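Local coordinates for carbamate kinase (Aeropyrum pernix, PDB 2E9Y), which probably catalyses the reversible transfer of a phosphoryl group between ATP and carbamate, at residues L222-Q226 with L227-L231; Q76-Y79 with I80-A83. One frame throughout, in Å; residues are numbered along the deposited sequence.

How the interactions relate
Coming from the N terminus, the chain reaches interaction 2 first: residues 76-83 leave a loop and wind into the first turn of helix 78-103, where the chain also meets the second subunit. Interaction 1 comes much later, at the other kind of helix end: residues 222-231 bring helix 216-226 to its close and lead into strand 231-236 of the large mixed sheet. Each contact closes only a turn of its own, and the two stand in series, neither nesting nor crossing. The centres of interactions 1 and 2 lie about 26 Å apart and their nearest atoms about 14 Å apart, so they do not touch. One starts a helix at the subunit interface; the other ends a helix beside the sheet.

Interaction 1 of 2, residues L222-Q226 with L227-L231; sequences LLATQ and LNADL
Leu223 and Leu227 lie one turn apart on the same side of the helix end, and their side chains cross at a slant: CD1 of Leu227 sits 3.7 Å from CG of Leu223 and just as close to its CD1. The first torsions differ. In Leu223, CG is anti to the backbone N (chi1 179°), while in Leu227 it lies beside the backbone N (chi1 -74°), which brings CB and CG of Leu227 over the carbonyl oxygen of Leu223. That oxygen accepts the bond from Leu227 N at 2.8 Å. Ile179 of helix 176-185 packs on both leucines. A second apolar pair spans the turn, Ala229 CB lying 4.0 Å from Ala224 CB, and Phe285 of helix 275-289 covers Ala224. The same two alanines are joined by a backbone bond, Ala229 N to Ala224 O at 2.9 Å, almost straight and in the carbonyl plane. Asn228 N reaches Thr225 O at 3.2 Å from above the carbonyl plane. A water that donates to Thr225 O also takes a weak bond from Asn228 ND2. The amide of Gln226 has its OE1 bonded to Ile173 N in strand 170-173. Positive phi at Asn228 (56°), the paired backbone bonds and the alanine contact across them make this a Schellman motif, ending helix 216-226 just before strand 231-236.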
loop_
_atom_site.group_PDB
_atom_site.type_symbol
_atom_site.label_atom_id
_atom_site.label_comp_id
_atom_site.label_asym_id
_atom_site.label_seq_id
_atom_site.Cartn_x
_atom_site.Cartn_y
_atom_site.Cartn_z
ATOM N N LEU A 222 9.285 10.892 16.240
ATOM C CA LEU A 222 9.930 9.675 16.705
ATOM C C LEU A 222 10.792 9.071 15.600
ATOM O O LEU A 222 11.900 8.603 15.860
ATOM C CB LEU A 222 8.880 8.660 17.168
ATOM C CG LEU A 222 9.406 7.299 17.631
ATOM C CD1 LEU A 222 10.373 7.470 18.794
ATOM C CD2 LEU A 222 8.227 6.426 18.036
ATOM N N LEU A 223 10.288 9.077 14.367
ATOM C CA LEU A 223 11.044 8.528 13.241
ATOM C C LEU A 223 12.344 9.305 13.039
ATOM O O LEU A 223 13.399 8.714 12.825
ATOM C CB LEU A 223 10.229 8.592 11.943
ATOM C CG LEU A 223 10.945 8.062 10.691
ATOM C CD1 LEU A 223 11.324 6.597 10.891
ATOM C CD2 LEU A 223 10.040 8.204 9.468
ATOM N N ALA A 224 12.252 10.629 13.097
ATOM C CA ALA A 224 13.424 11.488 12.911
ATOM C C ALA A 224 14.483 11.147 13.954
ATOM O O ALA A 224 15.676 11.066 13.651
ATOM C CB ALA A 224 13.021 12.960 13.027
ATOM N N THR A 225 14.037 10.946 15.187
ATOM C CA THR A 225 14.936 10.600 16.275
ATOM C C THR A 225 15.578 9.230 16.057
ATOM O O THR A 225 16.782 9.067 16.255
ATOM C CB THR A 225 14.188 10.606 17.627
ATOM O OG1 THR A 225 13.800 11.947 17.949
ATOM C CG2 THR A 225 15.071 10.054 18.740
ATOM N N GLN A 226 14.785 8.248 15.633
ATOM C CA GLN A 226 15.311 6.900 15.434
ATOM C C GLN A 226 16.210 6.781 14.184
ATOM O O GLN A 226 17.029 5.879 14.065
ATOM C CB GLN A 226 14.136 5.918 15.351
ATOM C CG GLN A 226 13.337 5.846 16.654
ATOM C CD GLN A 226 12.485 4.593 16.681
ATOM O OE1 GLN A 226 11.745 4.276 15.763
ATOM N NE2 GLN A 226 12.546 3.907 17.841
ATOM N N LEU A 227 16.008 7.708 13.220
ATOM C CA LEU A 227 16.849 7.703 12.020
ATOM C C LEU A 227 18.111 8.548 12.213
ATOM O O LEU A 227 18.948 8.683 11.327
ATOM C CB LEU A 227 16.049 8.297 10.849
ATOM C CG LEU A 227 14.966 7.386 10.273
ATOM C CD1 LEU A 227 14.255 8.039 9.085
ATOM C CD2 LEU A 227 15.523 6.054 9.779
ATOM N N ASN A 228 18.214 9.176 13.396
ATOM C CA ASN A 228 19.298 10.134 13.603
ATOM C C ASN A 228 19.282 11.234 12.528
ATOM O O ASN A 228 20.311 11.604 11.976
ATOM C CB ASN A 228 20.631 9.383 13.546
ATOM C CG ASN A 228 20.691 8.348 14.643
ATOM O OD1 ASN A 228 21.214 7.254 14.463
ATOM N ND2 ASN A 228 20.230 8.750 15.839
ATOM N N ALA A 229 18.086 11.729 12.221
ATOM C CA ALA A 229 17.923 12.762 11.208
ATOM C C ALA A 229 18.570 14.057 11.677
ATOM O O ALA A 229 18.678 14.313 12.877
ATOM C CB ALA A 229 16.436 12.991 10.921
ATOM N N ASP A 230 18.989 14.876 10.721
ATOM C CA ASP A 230 19.622 16.147 11.035
ATOM C C ASP A 230 18.573 17.213 11.327
ATOM O O ASP A 230 18.860 18.221 11.975
ATOM C CB ASP A 230 20.498 16.595 9.859
ATOM C CG ASP A 230 21.630 15.626 9.573
ATOM O OD1 ASP A 230 22.557 15.534 10.402
ATOM O OD2 ASP A 230 21.594 14.952 8.522
ATOM N N LEU A 231 17.348 16.988 10.860
ATOM C CA LEU A 231 16.291 17.966 11.067
ATOM C C LEU A 231 14.895 17.379 10.944
ATOM O O LEU A 231 14.666 16.473 10.147
ATOM C CB LEU A 231 16.438 19.099 10.044
ATOM C CG LEU A 231 15.383 20.212 9.999
ATOM C CD1 LEU A 231 15.431 21.023 11.285
ATOM C CD2 LEU A 231 15.644 21.121 8.806
HETATM O O HOH W 1 18.694 10.258 17.825
#

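Interaction 2 of 2, residues Q76-Y79 with I80-A83; sequences QPLY and IATA
Ile80 packs against both Pro77 and Tyr79, beside the place where those two touch, and this three-way cluster is the tight part of the turn. Its CG1 comes 3.7 Å from Pro77 CG and 3.6 Å from Tyr79 CE1, while CD1 continues alongside the same ring. The Tyr79 ring is swung back over its own turn because CG stands between the backbone N and the carbonyl carbon (chi1 56°). Pro77 CG then rests on one face of it, 3.4 Å above the plane and offset toward the rim. An alanine in place of Ile80 would remove CG1 and CD1 and would probably open a gap beside Pro77 CG and Tyr79 CE1, leaving the ring less firmly held. Pro77, at the N-cap, offers its O to Ala81 N at 3.1 Å, in the carbonyl plane, and to Ile80 N at 3.0 Å, from above that plane. Thr82 N to Leu78 O, at 2.8 Å, carries the helix on. Away from the cluster, itself partly exposed at Pro77 and Tyr79, the fit is looser. Gln76 CB is 4.0 Å from Ile80 CG2, and Leu78 CD1 only reaches Ala81 CB at 4.5 Å. Gln76 NE2 bonds to Val23 O of the second subunit. The start of helix 78-103 meets Val59 of helix 56-67 through Leu78 and Ala81, and Trp88 of the second subunit through Ile80; Val197 of strand 197-201 touches Tyr79 and Thr82.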
loop_
_atom_site.group_PDB
_atom_site.type_symbol
_atom_site.label_atom_id
_atom_site.label_comp_id
_atom_site.label_asym_id
_atom_site.label_seq_id
_atom_site.Cartn_x
_atom_site.Cartn_y
_atom_site.Cartn_z
ATOM N N GLN A 76 -13.484 -4.009 6.371
ATOM C CA GLN A 76 -12.080 -4.196 6.717
ATOM C C GLN A 76 -11.790 -3.396 7.980
ATOM O O GLN A 76 -12.383 -2.338 8.203
ATOM C CB GLN A 76 -11.183 -3.717 5.573
ATOM C CG GLN A 76 -11.393 -4.481 4.272
ATOM C CD GLN A 76 -11.208 -5.976 4.450
ATOM O OE1 GLN A 76 -10.279 -6.418 5.129
ATOM N NE2 GLN A 76 -12.087 -6.763 3.836
ATOM N N PRO A 77 -10.884 -3.897 8.837
ATOM C CA PRO A 77 -10.557 -3.170 10.069
ATOM C C PRO A 77 -9.760 -1.916 9.748
ATOM O O PRO A 77 -9.143 -1.810 8.679
ATOM C CB PRO A 77 -9.748 -4.190 10.873
ATOM C CG PRO A 77 -9.063 -4.976 9.807
ATOM C CD PRO A 77 -10.163 -5.180 8.778
ATOM N N LEU A 78 -9.772 -0.974 10.683
ATOM C CA LEU A 78 -9.087 0.299 10.516
ATOM C C LEU A 78 -7.610 0.195 10.145
ATOM O O LEU A 78 -7.113 1.005 9.369
ATOM C CB LEU A 78 -9.245 1.138 11.792
ATOM C CG LEU A 78 -8.659 2.552 11.820
ATOM C CD1 LEU A 78 -9.226 3.374 10.679
ATOM C CD2 LEU A 78 -8.987 3.207 13.156
ATOM N N TYR A 79 -6.898 -0.788 10.686
ATOM C CA TYR A 79 -5.479 -0.883 10.355
ATOM C C TYR A 79 -5.259 -1.257 8.897
ATOM O O TYR A 79 -4.242 -0.883 8.316
ATOM C CB TYR A 79 -4.754 -1.855 11.293
ATOM C CG TYR A 79 -5.312 -3.251 11.341
ATOM C CD1 TYR A 79 -4.952 -4.201 10.393
ATOM C CD2 TYR A 79 -6.175 -3.634 12.372
ATOM C CE1 TYR A 79 -5.433 -5.510 10.469
ATOM C CE2 TYR A 79 -6.659 -4.934 12.457
ATOM C CZ TYR A 79 -6.281 -5.865 11.503
ATOM O OH TYR A 79 -6.748 -7.156 11.595
ATOM N N ILE A 80 -6.208 -1.983 8.308
ATOM C CA ILE A 80 -6.108 -2.336 6.894
ATOM C C ILE A 80 -6.437 -1.073 6.088
ATOM O O ILE A 80 -5.817 -0.798 5.058
ATOM C CB ILE A 80 -7.094 -3.473 6.519
ATOM C CG1 ILE A 80 -6.585 -4.806 7.083
ATOM C CG2 ILE A 80 -7.243 -3.574 5.003
ATOM C CD1 ILE A 80 -5.197 -5.174 6.632
ATOM N N ALA A 81 -7.414 -0.305 6.558
ATOM C CA ALA A 81 -7.778 0.937 5.884
ATOM C C ALA A 81 -6.563 1.865 5.897
ATOM O O ALA A 81 -6.228 2.488 4.888
ATOM C CB ALA A 81 -8.959 1.600 6.588
ATOM N N THR A 82 -5.889 1.944 7.040
ATOM C CA THR A 82 -4.706 2.790 7.140
ATOM C C THR A 82 -3.629 2.330 6.154
ATOM O O THR A 82 -3.021 3.153 5.470
ATOM C CB THR A 82 -4.127 2.783 8.572
ATOM O OG1 THR A 82 -5.045 3.440 9.453
ATOM C CG2 THR A 82 -2.785 3.506 8.616
ATOM N N ALA A 83 -3.393 1.023 6.079
ATOM C CA ALA A 83 -2.388 0.499 5.145
ATOM C C ALA A 83 -2.760 0.907 3.722
ATOM O O ALA A 83 -1.906 1.322 2.928
ATOM C CB ALA A 83 -2.299 -1.024 5.250
#